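Glycerol dehydratase (PDB 1R9D) is a B12-independent glycerol dehydratase, a glycyl-radical-family lyase that probably removes water from glycerol to give 3-hydroxypropionaldehyde. Local coordinates at residues 741-746 and 755-760; 335-340 and 762-767; 368-373 and 398-403. One frame throughout, in Å; residues are numbered along the deposited sequence.

Overall arrangement
All three contacts adjoin the hairpin of strands 758-760 and 765-767, whose turn holds Gly763, the predicted radical site; no radical is present in this model. Contact 1 sets helix 741-749 against the lead-in to the first strand, contact 2 brings the loop 335-340 to the turn and second strand, and contact 3 joins two helix-to-strand connections beside them. Centres of contacts 1 and 2 lie about 15 Å apart, those of 1 and 3 about 13 Å, those of 2 and 3 about 11 Å. Val759 O and Ala766 N, 2.7 Å apart, probably bond across the hairpin; Ser765 OG and Leu400 O, 2.8 Å, join contacts 2 and 3. In contact 2 the Tyr339 side chain comes within about 3 Å of bound glycerol.

Contact 1: 741-746 and 755-760; sequences KKILLA and QDLIVR
Leu757 reaches from the chain just ahead of strand 758-760 to helix 741-749 and meets Ile743 and Leu744 there. This is the outer flank of the glycyl-radical hairpin, the two-stranded antiparallel unit that in this family carries the radical glycine at its turn. CB of Leu757 already points at the helix but stops short of touching it. With CG anti to the backbone N, chi1 of 175° sends the side chain toward the helix, and CG, too, leaves the touching to its two methyls. CD1 meets Ile743 CG2 at 4.0 Å. CD2 does double duty: it lies 4.0 Å from the same Ile743 CG2 and also 4.0 Å from Leu744 CD2, so the leucine fork straddles one methyl and leans on a second. Ile743 presents its CG2 methyl, which lies anti to its own backbone N. The CB of Leu744 does not point straight at the other segment, but its CD2 end comes nearer, and the Leu744 and Leu757 side chains cross at about a right angle.

No hydrogen bond crosses the interface; it is wholly aliphatic, and the backbones stay well apart, with Leu744 CA and Leu757 CA separated by 8.5 Å. Ile739 touches both Leu744 and Leu757, while Ile780 of helix 773-781 packs on Leu744, so the junction belongs to a larger greasy layer between hairpin and helices. Leu757 is also fixed through its backbone, which hydrogen-bonds to Phe768. Two residues further on, Val759 also points at the helix, with CG2 4.7 Å from Leu744 CD2.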
ATOM      1  N   LYS A 741       9.056 -47.350 -27.400  1.00 38.71           N
ATOM      2  CA  LYS A 741       9.244 -47.592 -25.973  1.00 39.03           C
ATOM      3  C   LYS A 741      10.651 -48.084 -25.629  1.00 38.61           C
ATOM      4  O   LYS A 741      11.170 -47.800 -24.549  1.00 37.10           O
ATOM      5  CB  LYS A 741       8.217 -48.610 -25.473  1.00 40.49           C
ATOM      6  CG  LYS A 741       8.345 -48.935 -23.994  1.00 42.70           C
ATOM      7  CD  LYS A 741       7.304 -49.956 -23.562  1.00 44.67           C
ATOM      8  CE  LYS A 741       7.382 -50.223 -22.070  1.00 45.28           C
ATOM      9  NZ  LYS A 741       6.295 -51.138 -21.626  1.00 47.43           N
ATOM     10  N   LYS A 742      11.260 -48.827 -26.547  1.00 38.24           N
ATOM     11  CA  LYS A 742      12.604 -49.350 -26.322  1.00 38.50           C
ATOM     12  C   LYS A 742      13.618 -48.220 -26.173  1.00 37.57           C
ATOM     13  O   LYS A 742      14.590 -48.339 -25.422  1.00 37.31           O
ATOM     14  CB  LYS A 742      13.006 -50.270 -27.475  1.00 40.01           C
ATOM     15  CG  LYS A 742      12.187 -51.547 -27.523  1.00 42.98           C
ATOM     16  CD  LYS A 742      12.348 -52.285 -28.837  1.00 45.78           C
ATOM     17  CE  LYS A 742      11.348 -53.430 -28.922  1.00 47.65           C
ATOM     18  NZ  LYS A 742      11.255 -53.996 -30.297  1.00 49.59           N
ATOM     19  N   ILE A 743      13.385 -47.122 -26.886  1.00 36.71           N
ATOM     20  CA  ILE A 743      14.285 -45.979 -26.826  1.00 35.87           C
ATOM     21  C   ILE A 743      14.237 -45.299 -25.461  1.00 35.18           C
ATOM     22  O   ILE A 743      15.263 -44.866 -24.941  1.00 34.69           O
ATOM     23  CB  ILE A 743      13.951 -44.954 -27.929  1.00 36.56           C
ATOM     24  CG1 ILE A 743      14.221 -45.577 -29.301  1.00 36.87           C
ATOM     25  CG2 ILE A 743      14.784 -43.688 -27.745  1.00 36.73           C
ATOM     26  CD1 ILE A 743      13.887 -44.678 -30.473  1.00 38.57           C
ATOM     27  N   LEU A 744      13.049 -45.211 -24.873  1.00 34.40           N
ATOM     28  CA  LEU A 744      12.918 -44.588 -23.564  1.00 33.85           C
ATOM     29  C   LEU A 744      13.602 -45.444 -22.498  1.00 33.57           C
ATOM     30  O   LEU A 744      14.240 -44.925 -21.578  1.00 32.96           O
ATOM     31  CB  LEU A 744      11.440 -44.390 -23.218  1.00 34.15           C
ATOM     32  CG  LEU A 744      10.654 -43.528 -24.212  1.00 34.73           C
ATOM     33  CD1 LEU A 744       9.197 -43.447 -23.775  1.00 35.51           C
ATOM     34  CD2 LEU A 744      11.264 -42.140 -24.285  1.00 34.21           C
ATOM     35  N   LEU A 745      13.478 -46.761 -22.627  1.00 32.62           N
ATOM     36  CA  LEU A 745      14.096 -47.662 -21.663  1.00 32.91           C
ATOM     37  C   LEU A 745      15.616 -47.624 -21.793  1.00 32.58           C
ATOM     38  O   LEU A 745      16.334 -47.705 -20.796  1.00 32.77           O
ATOM     39  CB  LEU A 745      13.586 -49.093 -21.869  1.00 33.15           C
ATOM     40  CG  LEU A 745      12.103 -49.325 -21.557  1.00 33.68           C
ATOM     41  CD1 LEU A 745      11.739 -50.778 -21.836  1.00 34.50           C
ATOM     42  CD2 LEU A 745      11.823 -48.982 -20.104  1.00 33.04           C
ATOM     43  N   ALA A 746      16.097 -47.491 -23.024  1.00 32.69           N
ATOM     44  CA  ALA A 746      17.533 -47.438 -23.282  1.00 33.53           C
ATOM     45  C   ALA A 746      18.122 -46.152 -22.709  1.00 34.61           C
ATOM     46  O   ALA A 746      19.260 -46.137 -22.228  1.00 34.47           O
ATOM     47  CB  ALA A 746      17.793 -47.511 -24.776  1.00 33.53           C
ATOM     48  N   GLN A 755      21.329 -37.843 -25.093  1.00 38.32           N
ATOM     49  CA  GLN A 755      21.211 -36.452 -24.662  1.00 38.50           C
ATOM     50  C   GLN A 755      20.199 -35.615 -25.447  1.00 37.67           C
ATOM     51  O   GLN A 755      19.599 -34.689 -24.897  1.00 37.46           O
ATOM     52  CB  GLN A 755      22.580 -35.768 -24.719  1.00 39.90           C
ATOM     53  CG  GLN A 755      23.505 -36.163 -23.586  1.00 43.26           C
ATOM     54  CD  GLN A 755      24.862 -35.502 -23.691  1.00 45.51           C
ATOM     55  OE1 GLN A 755      24.966 -34.272 -23.785  1.00 46.81           O
ATOM     56  NE2 GLN A 755      25.916 -36.314 -23.674  1.00 46.36           N
ATOM     57  N   ASP A 756      20.002 -35.940 -26.719  1.00 36.65           N
ATOM     58  CA  ASP A 756      19.082 -35.177 -27.555  1.00 36.76           C
ATOM     59  C   ASP A 756      17.661 -35.738 -27.625  1.00 35.15           C
ATOM     60  O   ASP A 756      16.838 -35.241 -28.388  1.00 35.38           O
ATOM     61  CB  ASP A 756      19.652 -35.065 -28.970  1.00 39.63           C
ATOM     62  CG  ASP A 756      19.525 -36.358 -29.750  1.00 41.61           C
ATOM     63  OD1 ASP A 756      19.759 -37.436 -29.162  1.00 43.50           O
ATOM     64  OD2 ASP A 756      19.197 -36.297 -30.954  1.00 45.39           O
ATOM     65  N   LEU A 757      17.375 -36.768 -26.835  1.00 33.60           N
ATOM     66  CA  LEU A 757      16.043 -37.376 -26.841  1.00 32.01           C
ATOM     67  C   LEU A 757      15.015 -36.463 -26.175  1.00 30.53           C
ATOM     68  O   LEU A 757      15.145 -36.132 -25.000  1.00 29.04           O
ATOM     69  CB  LEU A 757      16.072 -38.726 -26.115  1.00 31.73           C
ATOM     70  CG  LEU A 757      14.714 -39.423 -25.947  1.00 32.26           C
ATOM     71  CD1 LEU A 757      14.147 -39.785 -27.308  1.00 32.23           C
ATOM     72  CD2 LEU A 757      14.878 -40.667 -25.090  1.00 31.91           C
ATOM     73  N   ILE A 758      13.997 -36.068 -26.936  1.00 30.40           N
ATOM     74  CA  ILE A 758      12.938 -35.196 -26.429  1.00 30.19           C
ATOM     75  C   ILE A 758      11.646 -35.988 -26.270  1.00 30.65           C
ATOM     76  O   ILE A 758      11.334 -36.841 -27.100  1.00 31.43           O
ATOM     77  CB  ILE A 758      12.641 -34.031 -27.397  1.00 30.94           C
ATOM     78  CG1 ILE A 758      13.932 -33.280 -27.737  1.00 31.39           C
ATOM     79  CG2 ILE A 758      11.625 -33.075 -26.761  1.00 29.92           C
ATOM     80  CD1 ILE A 758      14.617 -32.666 -26.532  1.00 31.31           C
ATOM     81  N   VAL A 759      10.895 -35.697 -25.212  1.00 29.40           N
ATOM     82  CA  VAL A 759       9.630 -36.383 -24.965  1.00 30.02           C
ATOM     83  C   VAL A 759       8.572 -35.409 -24.448  1.00 29.03           C
ATOM     84  O   VAL A 759       8.890 -34.402 -23.817  1.00 28.39           O
ATOM     85  CB  VAL A 759       9.794 -37.512 -23.924  1.00 30.47           C
ATOM     86  CG1 VAL A 759      10.172 -36.926 -22.576  1.00 32.49           C
ATOM     87  CG2 VAL A 759       8.509 -38.307 -23.807  1.00 32.35           C
ATOM     88  N   ARG A 760       7.311 -35.719 -24.720  1.00 28.70           N
ATOM     89  CA  ARG A 760       6.211 -34.880 -24.267  1.00 28.05           C
ATOM     90  C   ARG A 760       5.808 -35.297 -22.857  1.00 27.44           C
ATOM     91  O   ARG A 760       5.569 -36.481 -22.602  1.00 27.89           O
ATOM     92  CB  ARG A 760       5.005 -35.051 -25.193  1.00 29.17           C
ATOM     93  CG  ARG A 760       3.936 -34.004 -25.009  1.00 30.63           C
ATOM     94  CD  ARG A 760       4.491 -32.647 -25.392  1.00 32.07           C
ATOM     95  NE  ARG A 760       3.465 -31.620 -25.402  1.00 33.86           N
ATOM     96  CZ  ARG A 760       3.676 -30.362 -25.768  1.00 32.73           C
ATOM     97  NH1 ARG A 760       4.886 -29.973 -26.154  1.00 32.77           N
ATOM     98  NH2 ARG A 760       2.675 -29.497 -25.759  1.00 31.95           N
TER

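Contact 2: 335-340 and 762-767; sequences GYPMYQ and AGYSAQ
Tyr339 drives an edge of its ring into the face of Tyr764, and this is where the two segments press hardest. Tyr339 CE2 stands 3.4 Å above the Tyr764 plane, shifted toward the rim on the CD2 side. The ring centroids are 4.8 Å apart and the planes are turned by 65°, a T-shaped pair tilted away from the perpendicular. Pro337 fills the angle between the rings: its CB lies over one face of Tyr339 and also approaches Tyr764 CE1 to 3.7 Å. Tyr764 takes a chi1 of 71°, which places its ring between its own backbone N and carbonyl carbon and swings it from the loop toward this proline. At the far end of the side chain, Tyr764 OH is hydrogen-bonded to Gly334 O, so the hydroxyl is bonded as well as the face packed.

All of this sits beside the glycyl-radical loop. Gly763, the predicted radical residue, immediately precedes Tyr764, and its N hydrogen-bonds to Gln735 OE1. Tyr339 on the opposite segment has its side chain about 3 Å from bound glycerol, so the ring pair joins the radical loop to a residue of the substrate pocket, consistent with the glycyl-radical fold, in which this loop reaches into the barrel.

Toward Gly335 side-chain contact thins out and a water takes over. The backbones come close here, 5.6 Å from Gly335 CA to Ala766 CA, because no side chain stands on the glycine. Yet no direct bond forms: the water donates to Gly335 O and accepts from Gln767 N, at 2.8 and 2.9 Å. Beside this bridge, Ala766 CB rests loosely against Gly335 O at 4.2 Å.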
ATOM      1  N   GLY A 335      12.017 -31.150 -15.494  1.00 26.49           N
ATOM      2  CA  GLY A 335      12.645 -31.034 -16.802  1.00 26.35           C
ATOM      3  C   GLY A 335      13.100 -29.659 -17.270  1.00 26.22           C
ATOM      4  O   GLY A 335      13.074 -29.383 -18.472  1.00 26.41           O
ATOM      5  N   TYR A 336      13.517 -28.801 -16.339  1.00 26.73           N
ATOM      6  CA  TYR A 336      13.983 -27.449 -16.675  1.00 26.51           C
ATOM      7  C   TYR A 336      13.000 -26.692 -17.573  1.00 25.76           C
ATOM      8  O   TYR A 336      13.421 -26.014 -18.510  1.00 26.76           O
ATOM      9  CB  TYR A 336      15.315 -27.518 -17.425  1.00 26.80           C
ATOM     10  CG  TYR A 336      16.457 -28.199 -16.708  1.00 27.71           C
ATOM     11  CD1 TYR A 336      17.198 -29.194 -17.348  1.00 27.88           C
ATOM     12  CD2 TYR A 336      16.852 -27.804 -15.429  1.00 27.82           C
ATOM     13  CE1 TYR A 336      18.309 -29.777 -16.736  1.00 29.12           C
ATOM     14  CE2 TYR A 336      17.967 -28.385 -14.808  1.00 29.07           C
ATOM     15  CZ  TYR A 336      18.688 -29.367 -15.472  1.00 29.24           C
ATOM     16  OH  TYR A 336      19.800 -29.939 -14.882  1.00 30.91           O
ATOM     17  N   PRO A 337      11.686 -26.777 -17.296  1.00 25.29           N
ATOM     18  CA  PRO A 337      10.688 -26.090 -18.125  1.00 24.20           C
ATOM     19  C   PRO A 337      10.447 -24.595 -17.889  1.00 23.37           C
ATOM     20  O   PRO A 337      10.439 -24.133 -16.751  1.00 24.17           O
ATOM     21  CB  PRO A 337       9.425 -26.898 -17.851  1.00 23.38           C
ATOM     22  CG  PRO A 337       9.558 -27.161 -16.383  1.00 24.00           C
ATOM     23  CD  PRO A 337      11.025 -27.573 -16.245  1.00 25.32           C
ATOM     24  N   MET A 338      10.239 -23.860 -18.982  1.00 22.70           N
ATOM     25  CA  MET A 338       9.936 -22.429 -18.923  1.00 24.29           C
ATOM     26  C   MET A 338       8.534 -22.187 -19.479  1.00 23.02           C
ATOM     27  O   MET A 338       7.963 -21.109 -19.299  1.00 24.22           O
ATOM     28  CB  MET A 338      10.953 -21.603 -19.719  1.00 24.24           C
ATOM     29  CG  MET A 338      12.326 -21.508 -19.055  1.00 25.02           C
ATOM     30  SD  MET A 338      12.262 -21.072 -17.311  1.00 27.11           S
ATOM     31  CE  MET A 338      11.541 -19.414 -17.369  1.00 27.28           C
ATOM     32  N   TYR A 339       7.999 -23.192 -20.169  1.00 23.48           N
ATOM     33  CA  TYR A 339       6.650 -23.127 -20.748  1.00 23.47           C
ATOM     34  C   TYR A 339       6.351 -21.911 -21.631  1.00 23.47           C
ATOM     35  O   TYR A 339       5.306 -21.278 -21.487  1.00 23.42           O
ATOM     36  CB  TYR A 339       5.602 -23.177 -19.630  1.00 22.91           C
ATOM     37  CG  TYR A 339       5.795 -24.292 -18.627  1.00 24.05           C
ATOM     38  CD1 TYR A 339       6.521 -24.083 -17.453  1.00 23.29           C
ATOM     39  CD2 TYR A 339       5.255 -25.561 -18.851  1.00 23.79           C
ATOM     40  CE1 TYR A 339       6.702 -25.104 -16.528  1.00 25.02           C
ATOM     41  CE2 TYR A 339       5.434 -26.591 -17.932  1.00 23.82           C
ATOM     42  CZ  TYR A 339       6.156 -26.360 -16.775  1.00 24.79           C
ATOM     43  OH  TYR A 339       6.336 -27.380 -15.867  1.00 24.81           O
ATOM     44  N   GLN A 340       7.250 -21.593 -22.556  1.00 23.32           N
ATOM     45  CA  GLN A 340       7.050 -20.452 -23.445  1.00 23.68           C
ATOM     46  C   GLN A 340       6.259 -20.913 -24.668  1.00 24.25           C
ATOM     47  O   GLN A 340       6.831 -21.373 -25.662  1.00 24.32           O
ATOM     48  CB  GLN A 340       8.412 -19.886 -23.855  1.00 24.01           C
ATOM     49  CG  GLN A 340       9.270 -19.519 -22.651  1.00 21.66           C
ATOM     50  CD  GLN A 340      10.743 -19.396 -22.989  1.00 24.17           C
ATOM     51  OE1 GLN A 340      11.316 -18.306 -22.944  1.00 23.79           O
ATOM     52  NE2 GLN A 340      11.362 -20.520 -23.332  1.00 22.26           N
ATOM     53  N   ALA A 762       3.489 -33.026 -20.352  1.00 25.19           N
ATOM     54  CA  ALA A 762       2.083 -32.615 -20.298  1.00 25.02           C
ATOM     55  C   ALA A 762       1.961 -31.124 -20.593  1.00 24.61           C
ATOM     56  O   ALA A 762       2.094 -30.298 -19.693  1.00 26.04           O
ATOM     57  CB  ALA A 762       1.490 -32.933 -18.923  1.00 24.98           C
ATOM     58  N   GLY A 763       1.708 -30.782 -21.854  1.00 24.83           N
ATOM     59  CA  GLY A 763       1.591 -29.384 -22.227  1.00 24.64           C
ATOM     60  C   GLY A 763       2.951 -28.805 -22.576  1.00 25.41           C
ATOM     61  O   GLY A 763       3.071 -27.633 -22.947  1.00 25.70           O
ATOM     62  N   TYR A 764       3.980 -29.637 -22.458  1.00 24.66           N
ATOM     63  CA  TYR A 764       5.343 -29.220 -22.767  1.00 25.14           C
ATOM     64  C   TYR A 764       6.197 -30.447 -23.015  1.00 25.52           C
ATOM     65  O   TYR A 764       5.873 -31.543 -22.555  1.00 24.85           O
ATOM     66  CB  TYR A 764       5.948 -28.416 -21.608  1.00 23.88           C
ATOM     67  CG  TYR A 764       6.285 -29.213 -20.354  1.00 24.29           C
ATOM     68  CD1 TYR A 764       7.616 -29.495 -20.013  1.00 24.22           C
ATOM     69  CD2 TYR A 764       5.286 -29.636 -19.482  1.00 23.59           C
ATOM     70  CE1 TYR A 764       7.930 -30.168 -18.825  1.00 24.10           C
ATOM     71  CE2 TYR A 764       5.590 -30.312 -18.299  1.00 23.54           C
ATOM     72  CZ  TYR A 764       6.913 -30.570 -17.974  1.00 24.73           C
ATOM     73  OH  TYR A 764       7.206 -31.197 -16.783  1.00 24.17           O
ATOM     74  N   SER A 765       7.289 -30.252 -23.744  1.00 25.98           N
ATOM     75  CA  SER A 765       8.215 -31.334 -24.034  1.00 26.53           C
ATOM     76  C   SER A 765       9.456 -31.120 -23.177  1.00 26.89           C
ATOM     77  O   SER A 765       9.678 -30.023 -22.658  1.00 26.62           O
ATOM     78  CB  SER A 765       8.579 -31.338 -25.519  1.00 27.46           C
ATOM     79  OG  SER A 765       7.446 -31.655 -26.318  1.00 29.06           O
ATOM     80  N   ALA A 766      10.258 -32.165 -23.010  1.00 25.59           N
ATOM     81  CA  ALA A 766      11.458 -32.043 -22.200  1.00 25.67           C
ATOM     82  C   ALA A 766      12.535 -33.011 -22.636  1.00 26.85           C
ATOM     83  O   ALA A 766      12.267 -33.988 -23.333  1.00 26.54           O
ATOM     84  CB  ALA A 766      11.126 -32.290 -20.731  1.00 25.32           C
ATOM     85  N   GLN A 767      13.762 -32.712 -22.225  1.00 26.63           N
ATOM     86  CA  GLN A 767      14.895 -33.576 -22.507  1.00 27.25           C
ATOM     87  C   GLN A 767      14.668 -34.734 -21.545  1.00 27.22           C
ATOM     88  O   GLN A 767      14.757 -34.572 -20.324  1.00 26.42           O
ATOM     89  CB  GLN A 767      16.198 -32.842 -22.178  1.00 29.12           C
ATOM     90  CG  GLN A 767      17.448 -33.703 -22.222  1.00 29.96           C
ATOM     91  CD  GLN A 767      18.690 -32.917 -21.836  1.00 31.91           C
ATOM     92  OE1 GLN A 767      18.652 -32.092 -20.921  1.00 31.14           O
ATOM     93  NE2 GLN A 767      19.800 -33.179 -22.520  1.00 30.04           N
TER
HETATM   94  O   HOH W   1      14.499 -30.446 -20.609  1.00 32.02           O

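Contact 3: 368-373 and 398-403; sequences HVKLPQ and EGLGLP
Lys370 and Glu398 face each other at the partly open edge of this contact. The salt bridge between Lys370 NZ and Glu398 OE1 is long, 3.9 Å, and a water reinforces it: Lys370 NZ donates to the water over 2.9 Å, and the water donates on to Glu398 OE1 over 2.8 Å. Further in, the shaft of the lysine supplies the apolar part, with Lys370 CG 4.2 Å from Leu400 CD1 and the two side chains crossing at about a right angle. The same lysine therefore packs with its root and pairs with its tip.

Its chain is extended beyond CG, which carries the ammonium group toward the carboxylate, with the water spanning what remains. Glu398 does the opposite, bending at chi2 (-64°) to bring OE1 round to the lysine. Behind these side chains, Lys370 and Gly399 each leave helical geometry with positive phi. The backbone of Leu400 is held too, its O accepting from Ser765 OG.

Strand 375-380, helix 386-397 and strand 404-407 form a beta-alpha-beta crossover in the parallel part of a five-stranded sheet, and the contact ties together the two chain turns leading into those strands, with helix 11-22 lying over Lys370 and Leu371 through Lys17.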
ATOM      1  N   HIS A 368      14.309 -28.332 -37.268  1.00 28.94           N
ATOM      2  CA  HIS A 368      15.695 -27.898 -37.438  1.00 29.60           C
ATOM      3  C   HIS A 368      16.462 -27.922 -36.122  1.00 30.07           C
ATOM      4  O   HIS A 368      17.606 -28.377 -36.064  1.00 30.76           O
ATOM      5  CB  HIS A 368      15.751 -26.472 -37.997  1.00 29.24           C
ATOM      6  CG  HIS A 368      15.555 -26.387 -39.477  1.00 29.62           C
ATOM      7  ND1 HIS A 368      15.685 -25.204 -40.174  1.00 29.73           N
ATOM      8  CD2 HIS A 368      15.246 -27.333 -40.395  1.00 29.12           C
ATOM      9  CE1 HIS A 368      15.463 -25.426 -41.457  1.00 30.30           C
ATOM     10  NE2 HIS A 368      15.195 -26.710 -41.619  1.00 29.28           N
ATOM     11  N   VAL A 369      15.815 -27.439 -35.066  1.00 29.55           N
ATOM     12  CA  VAL A 369      16.422 -27.344 -33.744  1.00 29.52           C
ATOM     13  C   VAL A 369      16.223 -28.560 -32.839  1.00 29.58           C
ATOM     14  O   VAL A 369      17.155 -29.001 -32.174  1.00 29.15           O
ATOM     15  CB  VAL A 369      15.892 -26.087 -33.019  1.00 29.45           C
ATOM     16  CG1 VAL A 369      16.512 -25.968 -31.640  1.00 29.39           C
ATOM     17  CG2 VAL A 369      16.194 -24.850 -33.858  1.00 29.93           C
ATOM     18  N   LYS A 370      15.001 -29.082 -32.806  1.00 29.35           N
ATOM     19  CA  LYS A 370      14.670 -30.245 -31.985  1.00 29.50           C
ATOM     20  C   LYS A 370      15.017 -30.142 -30.495  1.00 28.32           C
ATOM     21  O   LYS A 370      15.571 -31.073 -29.910  1.00 27.57           O
ATOM     22  CB  LYS A 370      15.309 -31.508 -32.580  1.00 30.57           C
ATOM     23  CG  LYS A 370      14.851 -31.809 -34.002  1.00 33.73           C
ATOM     24  CD  LYS A 370      15.385 -33.145 -34.510  1.00 35.90           C
ATOM     25  CE  LYS A 370      14.925 -33.411 -35.937  1.00 37.11           C
ATOM     26  NZ  LYS A 370      15.336 -34.768 -36.410  1.00 39.37           N
ATOM     27  N   LEU A 371      14.686 -29.009 -29.884  1.00 27.37           N
ATOM     28  CA  LEU A 371      14.920 -28.798 -28.460  1.00 27.18           C
ATOM     29  C   LEU A 371      13.540 -28.690 -27.793  1.00 27.22           C
ATOM     30  O   LEU A 371      12.536 -28.558 -28.481  1.00 27.16           O
ATOM     31  CB  LEU A 371      15.739 -27.516 -28.239  1.00 27.04           C
ATOM     32  CG  LEU A 371      17.221 -27.647 -28.629  1.00 28.02           C
ATOM     33  CD1 LEU A 371      17.946 -26.315 -28.453  1.00 27.07           C
ATOM     34  CD2 LEU A 371      17.869 -28.709 -27.761  1.00 27.72           C
ATOM     35  N   PRO A 372      13.475 -28.746 -26.452  1.00 27.82           N
ATOM     36  CA  PRO A 372      12.201 -28.660 -25.718  1.00 27.79           C
ATOM     37  C   PRO A 372      11.377 -27.395 -25.957  1.00 28.30           C
ATOM     38  O   PRO A 372      10.140 -27.448 -25.997  1.00 26.82           O
ATOM     39  CB  PRO A 372      12.635 -28.778 -24.261  1.00 28.40           C
ATOM     40  CG  PRO A 372      13.880 -29.606 -24.344  1.00 28.27           C
ATOM     41  CD  PRO A 372      14.588 -28.991 -25.522  1.00 27.69           C
ATOM     42  N   GLN A 373      12.058 -26.259 -26.095  1.00 26.98           N
ATOM     43  CA  GLN A 373      11.390 -24.983 -26.317  1.00 27.12           C
ATOM     44  C   GLN A 373      11.565 -24.479 -27.746  1.00 27.18           C
ATOM     45  O   GLN A 373      12.529 -24.835 -28.432  1.00 27.88           O
ATOM     46  CB  GLN A 373      11.933 -23.937 -25.335  1.00 25.67           C
ATOM     47  CG  GLN A 373      11.620 -24.243 -23.886  1.00 25.53           C
ATOM     48  CD  GLN A 373      10.155 -24.014 -23.563  1.00 26.95           C
ATOM     49  OE1 GLN A 373       9.690 -22.876 -23.535  1.00 25.76           O
ATOM     50  NE2 GLN A 373       9.418 -25.097 -23.333  1.00 26.13           N
ATOM     51  N   GLU A 398       7.539 -36.693 -36.152  1.00 28.84           N
ATOM     52  CA  GLU A 398       8.951 -36.585 -35.785  1.00 30.41           C
ATOM     53  C   GLU A 398       9.225 -37.095 -34.369  1.00 30.62           C
ATOM     54  O   GLU A 398      10.370 -37.380 -34.015  1.00 31.50           O
ATOM     55  CB  GLU A 398       9.424 -35.135 -35.922  1.00 32.29           C
ATOM     56  CG  GLU A 398       9.504 -34.638 -37.365  1.00 35.26           C
ATOM     57  CD  GLU A 398      10.536 -35.391 -38.191  1.00 38.96           C
ATOM     58  OE1 GLU A 398      11.699 -35.498 -37.739  1.00 40.23           O
ATOM     59  OE2 GLU A 398      10.189 -35.869 -39.295  1.00 40.49           O
ATOM     60  N   GLY A 399       8.179 -37.196 -33.552  1.00 29.89           N
ATOM     61  CA  GLY A 399       8.342 -37.700 -32.200  1.00 29.58           C
ATOM     62  C   GLY A 399       8.871 -36.743 -31.143  1.00 30.41           C
ATOM     63  O   GLY A 399       9.442 -37.178 -30.145  1.00 31.06           O
ATOM     64  N   LEU A 400       8.674 -35.446 -31.347  1.00 29.70           N
ATOM     65  CA  LEU A 400       9.137 -34.443 -30.394  1.00 30.97           C
ATOM     66  C   LEU A 400       8.014 -34.077 -29.425  1.00 31.49           C
ATOM     67  O   LEU A 400       8.228 -33.333 -28.465  1.00 31.09           O
ATOM     68  CB  LEU A 400       9.592 -33.188 -31.140  1.00 30.83           C
ATOM     69  CG  LEU A 400      10.634 -33.400 -32.241  1.00 32.16           C
ATOM     70  CD1 LEU A 400      10.828 -32.103 -33.010  1.00 32.58           C
ATOM     71  CD2 LEU A 400      11.950 -33.872 -31.629  1.00 33.39           C
ATOM     72  N   GLY A 401       6.821 -34.605 -29.680  1.00 31.10           N
ATOM     73  CA  GLY A 401       5.684 -34.304 -28.828  1.00 31.75           C
ATOM     74  C   GLY A 401       4.977 -33.054 -29.321  1.00 32.80           C
ATOM     75  O   GLY A 401       3.975 -32.620 -28.745  1.00 33.09           O
ATOM     76  N   LEU A 402       5.499 -32.483 -30.402  1.00 32.80           N
ATOM     77  CA  LEU A 402       4.946 -31.271 -30.992  1.00 32.52           C
ATOM     78  C   LEU A 402       4.173 -31.595 -32.259  1.00 31.93           C
ATOM     79  O   LEU A 402       4.442 -32.602 -32.916  1.00 33.46           O
ATOM     80  CB  LEU A 402       6.074 -30.300 -31.349  1.00 33.86           C
ATOM     81  CG  LEU A 402       7.089 -29.956 -30.263  1.00 34.41           C
ATOM     82  CD1 LEU A 402       8.247 -29.185 -30.896  1.00 35.73           C
ATOM     83  CD2 LEU A 402       6.425 -29.142 -29.160  1.00 35.04           C
ATOM     84  N   PRO A 403       3.188 -30.754 -32.613  1.00 29.18           N
ATOM     85  CA  PRO A 403       2.813 -29.563 -31.847  1.00 27.98           C
ATOM     86  C   PRO A 403       1.581 -29.887 -31.011  1.00 26.86           C
ATOM     87  O   PRO A 403       0.967 -30.939 -31.190  1.00 27.24           O
ATOM     88  CB  PRO A 403       2.486 -28.559 -32.937  1.00 27.71           C
ATOM     89  CG  PRO A 403       1.752 -29.429 -33.928  1.00 29.20           C
ATOM     90  CD  PRO A 403       2.619 -30.691 -33.973  1.00 29.00           C
TER
HETATM   91  O   HOH W   2      14.150 -35.232 -39.027  1.00 45.04           O